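Local coordinates for ARO (armadillo repeats only protein) (Plasmodium falciparum Santa Lucia, PDB 5EWP) that probably serves as an armadillo-repeat binding scaffold in the translocation and attachment of rhoptries to the apical pole of the malaria parasite, at residues E165-L169 / G170-Q174; T173-V176 / N177-E180. One frame throughout, in Å; residues are numbered along the deposited sequence.

Contact 1 of 2, residues E165-L169 / G170-Q174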
loop_
_atom_site.group_PDB
_atom_site.type_symbol
_atom_site.label_atom_id
_atom_site.label_comp_id
_atom_site.label_asym_id
_atom_site.label_seq_id
_atom_site.Cartn_x
_atom_site.Cartn_y
_atom_site.Cartn_z
ATOM N N GLU A 165 -13.614 2.449 10.377
ATOM C CA GLU A 165 -13.527 3.393 9.274
ATOM C C GLU A 165 -13.243 2.647 7.962
ATOM O O GLU A 165 -13.866 2.926 6.927
ATOM C CB GLU A 165 -12.457 4.448 9.571
ATOM C CG GLU A 165 -12.145 5.422 8.433
ATOM C CD GLU A 165 -13.217 6.491 8.208
ATOM O OE1 GLU A 165 -14.299 6.413 8.820
ATOM O OE2 GLU A 165 -12.963 7.423 7.414
ATOM N N PHE A 166 -12.317 1.693 8.015
ATOM C CA PHE A 166 -12.006 0.852 6.862
ATOM C C PHE A 166 -13.274 0.171 6.323
ATOM O O PHE A 166 -13.559 0.194 5.112
ATOM C CB PHE A 166 -10.942 -0.181 7.255
ATOM C CG PHE A 166 -10.519 -1.106 6.132
ATOM C CD1 PHE A 166 -9.675 -0.655 5.114
ATOM C CD2 PHE A 166 -10.931 -2.426 6.113
ATOM C CE1 PHE A 166 -9.276 -1.515 4.090
ATOM C CE2 PHE A 166 -10.532 -3.294 5.107
ATOM C CZ PHE A 166 -9.702 -2.834 4.086
ATOM N N LEU A 167 -14.064 -0.392 7.231
ATOM C CA LEU A 167 -15.322 -1.048 6.859
ATOM C C LEU A 167 -16.318 -0.069 6.245
ATOM O O LEU A 167 -16.943 -0.355 5.220
ATOM C CB LEU A 167 -15.915 -1.732 8.093
ATOM C CG LEU A 167 -17.272 -2.424 7.971
ATOM C CD1 LEU A 167 -17.212 -3.523 6.937
ATOM C CD2 LEU A 167 -17.676 -2.972 9.333
ATOM N N LYS A 168 -16.449 1.094 6.871
ATOM C CA LYS A 168 -17.362 2.132 6.417
ATOM C C LYS A 168 -17.034 2.610 5.006
ATOM O O LYS A 168 -17.926 2.925 4.226
ATOM C CB LYS A 168 -17.332 3.300 7.403
ATOM C CG LYS A 168 -18.211 4.482 7.063
ATOM C CD LYS A 168 -17.770 5.684 7.871
ATOM C CE LYS A 168 -18.905 6.657 8.102
ATOM N NZ LYS A 168 -19.454 7.132 6.812
ATOM N N LEU A 169 -15.744 2.646 4.686
ATOM C CA LEU A 169 -15.271 3.158 3.410
ATOM C C LEU A 169 -15.290 2.122 2.291
ATOM O O LEU A 169 -14.894 2.414 1.156
ATOM C CB LEU A 169 -13.854 3.709 3.566
ATOM C CG LEU A 169 -13.721 4.946 4.444
ATOM C CD1 LEU A 169 -12.248 5.235 4.731
ATOM C CD2 LEU A 169 -14.386 6.135 3.764
ATOM N N GLY A 170 -15.742 0.917 2.603
ATOM C CA GLY A 170 -15.856 -0.128 1.607
ATOM C C GLY A 170 -14.613 -0.985 1.516
ATOM O O GLY A 170 -14.435 -1.736 0.566
ATOM N N GLY A 171 -13.738 -0.868 2.508
ATOM C CA GLY A 171 -12.497 -1.615 2.493
ATOM C C GLY A 171 -12.638 -3.126 2.484
ATOM O O GLY A 171 -11.823 -3.818 1.886
ATOM N N ILE A 172 -13.653 -3.654 3.162
ATOM C CA ILE A 172 -13.828 -5.102 3.193
ATOM C C ILE A 172 -14.280 -5.626 1.823
ATOM O O ILE A 172 -13.840 -6.688 1.377
ATOM C CB ILE A 172 -14.812 -5.517 4.300
ATOM C CG1 ILE A 172 -14.154 -5.306 5.669
ATOM C CG2 ILE A 172 -15.219 -6.976 4.151
ATOM C CD1 ILE A 172 -12.884 -6.120 5.849
ATOM N N THR A 173 -15.145 -4.874 1.155
ATOM C CA THR A 173 -15.519 -5.209 -0.215
ATOM C C THR A 173 -14.284 -5.385 -1.101
ATOM O O THR A 173 -14.151 -6.394 -1.792
ATOM C CB THR A 173 -16.430 -4.137 -0.825
ATOM O OG1 THR A 173 -17.550 -3.914 0.043
ATOM C CG2 THR A 173 -16.922 -4.580 -2.206
ATOM N N GLN A 174 -13.365 -4.425 -1.051
ATOM C CA GLN A 174 -12.182 -4.499 -1.897
ATOM C C GLN A 174 -11.265 -5.649 -1.487
ATOM O O GLN A 174 -10.728 -6.347 -2.346
ATOM C CB GLN A 174 -11.422 -3.178 -1.875
ATOM C CG GLN A 174 -12.200 -2.037 -2.455
ATOM C CD GLN A 174 -12.855 -2.404 -3.772
ATOM O OE1 GLN A 174 -12.209 -2.937 -4.674
ATOM N NE2 GLN A 174 -14.149 -2.139 -3.877
HETATM O O HOH W 1 -16.284 -2.652 3.500
#
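A first torsion of -179° swings the F166 ring away from its own amide nitrogen and over G171; L167, with nearly the same torsion (177°), reaches CD1 toward I172. Both span a Schellman motif, in which G170 ends helix 160-168 and stands as N-cap of helix 171-177, a tight corner between consecutive helices, consistent with an armadillo-type helical stack. G171 N donates to F166 O at 2.8 Å, and G170 N reaches L167 O at 3.1 Å from above the carbonyl plane. G170 turns the chain with positive phi (92°), the backbone shape that closes a Schellman motif and that glycine adopts readily. G171 CA lies 3.6 Å from the centroid of the F166 ring, close to the ring normal, a CH-pi contact over the face. I134 and F204, from helices 130-136 and 192-205, also pack on this ring. I172 packs against both side chains, its CD1 meeting F166 CE2 at 3.8 Å while its CG1 meets L167 CD1. A water completes the corner, donating to L167 O at 2.9 Å and accepting from I172 N at 2.8 Å.

Contact 2 of 2, residues T173-V176 / N177-E180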
loop_
_atom_site.group_PDB
_atom_site.type_symbol
_atom_site.label_atom_id
_atom_site.label_comp_id
_atom_site.label_asym_id
_atom_site.label_seq_id
_atom_site.Cartn_x
_atom_site.Cartn_y
_atom_site.Cartn_z
ATOM N N THR A 173 -15.145 -4.874 1.155
ATOM C CA THR A 173 -15.519 -5.209 -0.215
ATOM C C THR A 173 -14.284 -5.385 -1.101
ATOM O O THR A 173 -14.151 -6.394 -1.792
ATOM C CB THR A 173 -16.430 -4.137 -0.825
ATOM O OG1 THR A 173 -17.550 -3.914 0.043
ATOM C CG2 THR A 173 -16.922 -4.580 -2.206
ATOM N N GLN A 174 -13.365 -4.425 -1.051
ATOM C CA GLN A 174 -12.182 -4.499 -1.897
ATOM C C GLN A 174 -11.265 -5.649 -1.487
ATOM O O GLN A 174 -10.728 -6.347 -2.346
ATOM C CB GLN A 174 -11.422 -3.178 -1.875
ATOM C CG GLN A 174 -12.200 -2.037 -2.455
ATOM C CD GLN A 174 -12.855 -2.404 -3.772
ATOM O OE1 GLN A 174 -12.209 -2.937 -4.674
ATOM N NE2 GLN A 174 -14.149 -2.139 -3.877
ATOM N N LEU A 175 -11.080 -5.860 -0.181
ATOM C CA LEU A 175 -10.249 -6.970 0.265
ATOM C C LEU A 175 -10.776 -8.306 -0.177
ATOM O O LEU A 175 -10.021 -9.181 -0.607
ATOM C CB LEU A 175 -10.124 -7.009 1.792
ATOM C CG LEU A 175 -9.020 -6.263 2.494
ATOM C CD1 LEU A 175 -9.051 -6.647 3.989
ATOM C CD2 LEU A 175 -7.688 -6.634 1.838
ATOM N N VAL A 176 -12.085 -8.478 -0.026
ATOM C CA VAL A 176 -12.717 -9.733 -0.378
ATOM C C VAL A 176 -12.565 -9.958 -1.878
ATOM O O VAL A 176 -12.326 -11.077 -2.323
ATOM C CB VAL A 176 -14.199 -9.762 0.061
ATOM C CG1 VAL A 176 -14.930 -10.939 -0.566
ATOM C CG2 VAL A 176 -14.287 -9.839 1.580
ATOM N N ASN A 177 -12.663 -8.887 -2.661
ATOM C CA ASN A 177 -12.439 -8.996 -4.098
ATOM C C ASN A 177 -11.029 -9.440 -4.465
ATOM O O ASN A 177 -10.817 -10.057 -5.512
ATOM C CB ASN A 177 -12.734 -7.668 -4.791
ATOM C CG ASN A 177 -14.211 -7.362 -4.845
ATOM O OD1 ASN A 177 -15.040 -8.179 -4.438
ATOM N ND2 ASN A 177 -14.553 -6.183 -5.351
ATOM N N LEU A 178 -10.059 -9.154 -3.605
ATOM C CA LEU A 178 -8.699 -9.606 -3.870
ATOM C C LEU A 178 -8.581 -11.121 -3.755
ATOM O O LEU A 178 -7.590 -11.695 -4.190
ATOM C CB LEU A 178 -7.694 -8.926 -2.925
ATOM C CG LEU A 178 -7.524 -7.415 -3.140
ATOM C CD1 LEU A 178 -6.501 -6.796 -2.188
ATOM C CD2 LEU A 178 -7.158 -7.122 -4.562
ATOM N N LEU A 179 -9.593 -11.772 -3.182
ATOM C CA LEU A 179 -9.588 -13.232 -3.097
ATOM C C LEU A 179 -9.895 -13.905 -4.442
ATOM O O LEU A 179 -9.584 -15.083 -4.644
ATOM C CB LEU A 179 -10.608 -13.713 -2.064
ATOM C CG LEU A 179 -10.420 -13.257 -0.618
ATOM C CD1 LEU A 179 -11.664 -13.617 0.205
ATOM C CD2 LEU A 179 -9.175 -13.887 -0.019
ATOM N N GLU A 180 -10.505 -13.165 -5.357
ATOM C CA GLU A 180 -10.916 -13.740 -6.639
ATOM C C GLU A 180 -9.740 -14.218 -7.492
ATOM O O GLU A 180 -8.670 -13.615 -7.492
ATOM C CB GLU A 180 -11.755 -12.734 -7.433
ATOM C CG GLU A 180 -13.132 -12.504 -6.830
ATOM C CD GLU A 180 -13.985 -11.531 -7.628
ATOM O OE1 GLU A 180 -13.512 -11.017 -8.665
ATOM O OE2 GLU A 180 -15.127 -11.267 -7.201
#
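The backbone bonds between T173-V176 and N177-E180 change in span as helix 171-177 runs out. N177 N still makes a regular helical bond to T173 O, 3.0 Å long. At L178 the amide is shared: it bonds to L175 O at 3.0 Å, three residues back, and weakly to Q174 O, four back. L179 N then takes V176 O at 2.9 Å, again over three residues, the donor standing above the carbonyl plane. A type I beta turn from N177 to E180 follows, closed by the bond from E180 N to N177 O.

The side chains divide by character. N177 has CG beside its backbone N (chi1 -72°), which folds the amide back against the preceding turn, where CG lies 3.2 Å from T173 O. Its amide plane is almost perpendicular to that of Q174, and the approach of Q174 OE1 to N177 ND2 is a loose 4.1 Å. L175 and L178 meet through CD2 and CD1 at 4.2 Å, while V176 CG1 and L179 CD1 make a similar apolar contact. These pairs belong to the interior of the helical stack: A149 of helix 142-156 touches both L175 and L178, and L201 of helix 192-205 touches L175 and L179.

The chemistry implies a division of labour at this helix end: backbone bonds over three residues take over from those over four as the chain leaves the helix, while L175, L178 and L179 pack on the neighbouring helices, V176 backs L179, and the two amides approach each other only loosely.

How the contacts relate
The two contacts follow one another along the chain and mark the two ends of helix 171-177. Contact 1 is the corner at which helix 160-168 hands over to it, and contact 2 is its exit into the loop before helix 192-205. Their centres lie about 11 Å apart, on the same side of the chain's centre, and they share T173 and Q174. Packing joins them as well, F166 CE2 meeting L175 CD1 at 3.8 Å. Helix 192-205 packs against side chains of both, and so against residues near both ends of the short helix, consistent with the continuous superhelical scaffold of armadillo proteins.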